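Local coordinates for putative PAS/PAC sensor protein (Nakamurella multipartita DSM 44233, PDB 6HMJ), which senses blue light through a flavin-binding LOV domain and mediates RNA binding and translational regulation, with RNA contacts probably made by its ANTAR domain, at residues E327-P332 with I344-D349. Sequence-based numbering, arbitrary orientation.
Sequences EFHLSP and IGYQLD. With FMN (flavin mononucleotide), chain E.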
ATOM      1  N   GLU A 327      15.590  25.462   6.563  1.00 46.69           N
ATOM      2  CA  GLU A 327      16.061  25.736   7.917  1.00 49.55           C
ATOM      3  C   GLU A 327      17.498  26.229   7.787  1.00 50.73           C
ATOM      4  O   GLU A 327      18.417  25.440   7.549  1.00 50.20           O
ATOM      5  CB  GLU A 327      15.979  24.505   8.812  1.00 50.97           C
ATOM      6  CG  GLU A 327      16.308  24.825  10.268  1.00 52.71           C
ATOM      7  CD  GLU A 327      16.375  23.603  11.148  1.00 53.81           C
ATOM      8  OE1 GLU A 327      15.311  23.167  11.634  1.00 55.66           O
ATOM      9  OE2 GLU A 327      17.490  23.079  11.356  1.00 54.42           O
ATOM     10  N   PHE A 328      17.693  27.536   7.926  1.00 52.78           N
ATOM     11  CA  PHE A 328      19.017  28.133   7.833  1.00 52.63           C
ATOM     12  C   PHE A 328      19.378  28.785   9.158  1.00 53.57           C
ATOM     13  O   PHE A 328      18.569  29.515   9.742  1.00 55.01           O
ATOM     14  CB  PHE A 328      19.104  29.143   6.677  1.00 51.50           C
ATOM     15  CG  PHE A 328      18.311  30.400   6.887  1.00 52.59           C
ATOM     16  CD1 PHE A 328      18.837  31.462   7.601  1.00 54.40           C
ATOM     17  CD2 PHE A 328      17.056  30.537   6.324  1.00 54.50           C
ATOM     18  CE1 PHE A 328      18.109  32.626   7.781  1.00 56.43           C
ATOM     19  CE2 PHE A 328      16.326  31.699   6.496  1.00 55.71           C
ATOM     20  CZ  PHE A 328      16.854  32.744   7.224  1.00 56.51           C
ATOM     21  N   HIS A 329      20.591  28.515   9.624  1.00 52.96           N
ATOM     22  CA  HIS A 329      21.103  29.093  10.858  1.00 54.10           C
ATOM     23  C   HIS A 329      21.886  30.362  10.539  1.00 51.63           C
ATOM     24  O   HIS A 329      22.601  30.430   9.536  1.00 48.49           O
ATOM     25  CB  HIS A 329      21.986  28.073  11.580  1.00 56.90           C
ATOM     26  CG  HIS A 329      22.713  28.622  12.767  1.00 60.44           C
ATOM     27  ND1 HIS A 329      24.088  28.687  12.827  1.00 62.63           N
ATOM     28  CD2 HIS A 329      22.262  29.116  13.944  1.00 63.36           C
ATOM     29  CE1 HIS A 329      24.453  29.207  13.985  1.00 63.98           C
ATOM     30  NE2 HIS A 329      23.364  29.477  14.681  1.00 65.16           N
ATOM     31  N   LEU A 330      21.732  31.371  11.391  1.00 51.90           N
ATOM     32  CA  LEU A 330      22.407  32.652  11.232  1.00 51.79           C
ATOM     33  C   LEU A 330      23.405  32.807  12.370  1.00 53.86           C
ATOM     34  O   LEU A 330      23.014  32.832  13.543  1.00 55.29           O
ATOM     35  CB  LEU A 330      21.410  33.810  11.230  1.00 52.17           C
ATOM     36  CG  LEU A 330      20.551  33.974   9.975  1.00 51.42           C
ATOM     37  CD1 LEU A 330      19.447  34.982  10.229  1.00 51.68           C
ATOM     38  CD2 LEU A 330      21.387  34.392   8.781  1.00 51.79           C
ATOM     39  N   SER A 331      24.685  32.912  12.023  1.00 54.12           N
ATOM     40  CA  SER A 331      25.754  33.005  13.008  1.00 55.44           C
ATOM     41  C   SER A 331      26.477  34.333  12.839  1.00 54.58           C
ATOM     42  O   SER A 331      26.999  34.610  11.745  1.00 52.38           O
ATOM     43  CB  SER A 331      26.730  31.836  12.844  1.00 56.31           C
ATOM     44  OG  SER A 331      27.555  31.707  13.987  1.00 59.71           O
ATOM     45  N   PRO A 332      26.522  35.193  13.855  1.00 56.54           N
ATOM     46  CA  PRO A 332      27.207  36.480  13.695  1.00 57.63           C
ATOM     47  C   PRO A 332      28.713  36.342  13.839  1.00 59.34           C
ATOM     48  O   PRO A 332      29.220  35.521  14.608  1.00 61.87           O
ATOM     49  CB  PRO A 332      26.620  37.333  14.828  1.00 59.09           C
ATOM     50  CG  PRO A 332      26.273  36.344  15.883  1.00 60.21           C
ATOM     51  CD  PRO A 332      25.831  35.098  15.155  1.00 58.12           C
ATOM     52  N   ILE A 344      26.976  34.660   8.837  1.00 52.76           N
ATOM     53  CA  ILE A 344      27.084  33.436   8.055  1.00 52.02           C
ATOM     54  C   ILE A 344      25.730  32.743   8.066  1.00 52.20           C
ATOM     55  O   ILE A 344      25.050  32.702   9.099  1.00 51.29           O
ATOM     56  CB  ILE A 344      28.181  32.497   8.593  1.00 52.69           C
ATOM     57  CG1 ILE A 344      29.492  33.261   8.785  1.00 52.84           C
ATOM     58  CG2 ILE A 344      28.386  31.327   7.633  1.00 52.18           C
ATOM     59  CD1 ILE A 344      30.574  32.447   9.456  1.00 54.00           C
ATOM     60  N   GLY A 345      25.336  32.218   6.915  1.00 54.11           N
ATOM     61  CA  GLY A 345      24.082  31.492   6.780  1.00 55.77           C
ATOM     62  C   GLY A 345      24.335  30.097   6.241  1.00 56.43           C
ATOM     63  O   GLY A 345      25.119  29.920   5.307  1.00 57.01           O
ATOM     64  N   TYR A 346      23.665  29.112   6.835  1.00 55.32           N
ATOM     65  CA  TYR A 346      23.798  27.707   6.451  1.00 55.70           C
ATOM     66  C   TYR A 346      22.410  27.190   6.085  1.00 56.23           C
ATOM     67  O   TYR A 346      21.656  26.752   6.955  1.00 58.91           O
ATOM     68  CB  TYR A 346      24.415  26.877   7.583  1.00 56.73           C
ATOM     69  CG  TYR A 346      25.613  27.522   8.235  1.00 59.60           C
ATOM     70  CD1 TYR A 346      25.453  28.487   9.219  1.00 61.67           C
ATOM     71  CD2 TYR A 346      26.905  27.162   7.872  1.00 60.61           C
ATOM     72  CE1 TYR A 346      26.543  29.082   9.819  1.00 63.94           C
ATOM     73  CE2 TYR A 346      28.003  27.749   8.466  1.00 62.26           C
ATOM     74  CZ  TYR A 346      27.816  28.710   9.438  1.00 65.08           C
ATOM     75  OH  TYR A 346      28.906  29.302  10.037  1.00 68.27           O
ATOM     76  N   GLN A 347      22.079  27.226   4.797  1.00 55.22           N
ATOM     77  CA  GLN A 347      20.761  26.809   4.348  1.00 54.98           C
ATOM     78  C   GLN A 347      20.691  25.291   4.232  1.00 54.65           C
ATOM     79  O   GLN A 347      21.638  24.642   3.775  1.00 54.85           O
ATOM     80  CB  GLN A 347      20.424  27.450   3.002  1.00 55.74           C
ATOM     81  CG  GLN A 347      20.326  28.971   3.036  1.00 56.81           C
ATOM     82  CD  GLN A 347      21.672  29.666   2.902  1.00 58.64           C
ATOM     83  OE1 GLN A 347      22.722  29.023   2.849  1.00 59.62           O
ATOM     84  NE2 GLN A 347      21.643  30.991   2.837  1.00 57.84           N
ATOM     85  N   LEU A 348      19.558  24.729   4.658  1.00 52.98           N
ATOM     86  CA  LEU A 348      19.331  23.288   4.635  1.00 51.05           C
ATOM     87  C   LEU A 348      17.928  23.014   4.121  1.00 51.01           C
ATOM     88  O   LEU A 348      16.960  23.609   4.605  1.00 52.04           O
ATOM     89  CB  LEU A 348      19.498  22.669   6.029  1.00 49.75           C
ATOM     90  CG  LEU A 348      20.906  22.674   6.622  1.00 50.73           C
ATOM     91  CD1 LEU A 348      20.856  22.296   8.089  1.00 52.50           C
ATOM     92  CD2 LEU A 348      21.818  21.721   5.859  1.00 49.21           C
ATOM     93  N   ASP A 349      17.824  22.122   3.141  1.00 50.23           N
ATOM     94  CA  ASP A 349      16.527  21.658   2.658  1.00 48.35           C
ATOM     95  C   ASP A 349      16.012  20.601   3.627  1.00 46.94           C
ATOM     96  O   ASP A 349      16.506  19.466   3.640  1.00 47.91           O
ATOM     97  CB  ASP A 349      16.652  21.103   1.243  1.00 49.07           C
ATOM     98  CG  ASP A 349      15.317  20.686   0.663  1.00 50.10           C
ATOM     99  OD1 ASP A 349      14.298  20.795   1.379  1.00 51.19           O
ATOM    100  OD2 ASP A 349      15.282  20.255  -0.508  1.00 51.09           O
TER
HETATM  101  N1  FMN E 400      16.149  34.598   4.158  1.00 54.27           N
HETATM  102  C2  FMN E 400      15.548  33.597   3.478  1.00 55.54           C
HETATM  103  O2  FMN E 400      14.313  33.646   3.293  1.00 55.91           O
HETATM  104  N3  FMN E 400      16.228  32.545   2.991  1.00 56.68           N
HETATM  105  C4  FMN E 400      17.548  32.407   3.141  1.00 55.55           C
HETATM  106  O4  FMN E 400      18.146  31.414   2.674  1.00 54.19           O
HETATM  107  C4A FMN E 400      18.283  33.460   3.873  1.00 55.94           C
HETATM  108  N5  FMN E 400      19.614  33.398   4.067  1.00 56.31           N
HETATM  109  C5A FMN E 400      20.256  34.380   4.741  1.00 56.24           C
HETATM  110  C6  FMN E 400      21.631  34.279   4.927  1.00 54.91           C
HETATM  111  C7  FMN E 400      22.320  35.270   5.610  1.00 53.70           C
HETATM  112  C7M FMN E 400      23.809  35.144   5.796  1.00 53.77           C
HETATM  113  C8  FMN E 400      21.580  36.439   6.156  1.00 53.99           C
HETATM  114  C8M FMN E 400      22.286  37.534   6.910  1.00 54.53           C
HETATM  115  C9  FMN E 400      20.208  36.538   5.977  1.00 54.25           C
HETATM  116  C9A FMN E 400      19.507  35.552   5.288  1.00 55.01           C
HETATM  117  N10 FMN E 400      18.104  35.628   5.087  1.00 55.41           N
HETATM  118  C10 FMN E 400      17.478  34.588   4.385  1.00 55.54           C
HETATM  119  C1' FMN E 400      17.265  36.721   5.588  1.00 54.57           C
HETATM  120  C2' FMN E 400      17.057  37.773   4.516  1.00 53.95           C
HETATM  121  O2' FMN E 400      18.233  37.925   3.718  1.00 54.58           O
HETATM  122  C3' FMN E 400      16.719  39.093   5.181  1.00 54.01           C
HETATM  123  O3' FMN E 400      17.797  39.461   6.056  1.00 55.02           O
HETATM  124  C4' FMN E 400      15.440  39.043   6.003  1.00 53.69           C
HETATM  125  O4' FMN E 400      14.341  38.646   5.183  1.00 51.35           O
HETATM  126  C5' FMN E 400      15.252  40.433   6.591  1.00 55.89           C
HETATM  127  O5' FMN E 400      13.936  40.926   6.382  1.00 56.32           O
HETATM  128  P   FMN E 400      13.678  42.002   5.218  1.00 54.86           P
HETATM  129  O1P FMN E 400      12.193  42.233   5.320  1.00 58.79           O
HETATM  130  O2P FMN E 400      14.538  43.178   5.620  1.00 56.76           O
HETATM  131  O3P FMN E 400      14.166  41.339   3.953  1.00 55.61           O
HETATM  132  O   HOH W   1      20.902  25.349   9.036  1.00 48.06           O
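A water bridges three backbone atoms, Glu327 O, His329 N and Tyr346 O, above the sheet where His329 pairs with Tyr346, donating to both oxygens and weakly accepting from the nitrogen. The direct bond from His329 N to Tyr346 O is itself weak, 3.4 Å with 148° at the hydrogen. This hairpin of strands 323-334 and 340-346 belongs to the antiparallel sheet of the LOV-type PAS fold, segment axes running at 160°. Evidence for regular pairing is clearest at Ser331 and Ile344: Ile344 N to Ser331 O (2.9 Å) and Ser331 N back to Ile344 O, both nearly straight. Past the water-bridged pair, Glu327 N to Leu348 O (3.0 Å) continues the register.

The face bearing Phe328, Leu330 and Gln347 meets the FMN. With CG between backbone N and carbonyl carbon (chi1 69°), Phe328 lays one ring face over the isoalloxazine, C4A lying 3.6 Å from the phenyl plane, toward its rim. Leu330 CD2 covers the dimethylbenzene end; Gly345, with no side chain, leaves room for the flavin C6 edge, its N 3.5 Å from methyl C7M. On the other face, Tyr346 and His329 lie side by side, rim to rim, and Ser331 OG hydrogen-bonds to Asp244 of the second subunit.

Gln347 holds the position of the glutamine that, in LOV photoreceptors, is thought to relay flavin-cysteine adduct formation to the sheet. Its CG packs 3.8 Å from Phe328 CB, and its bent side chain turns the amide to the flavin, where NE2, hydrogen-bonded to Thr250 OG1, makes a second, weak hydrogen bond of 3.4 Å to FMN N5.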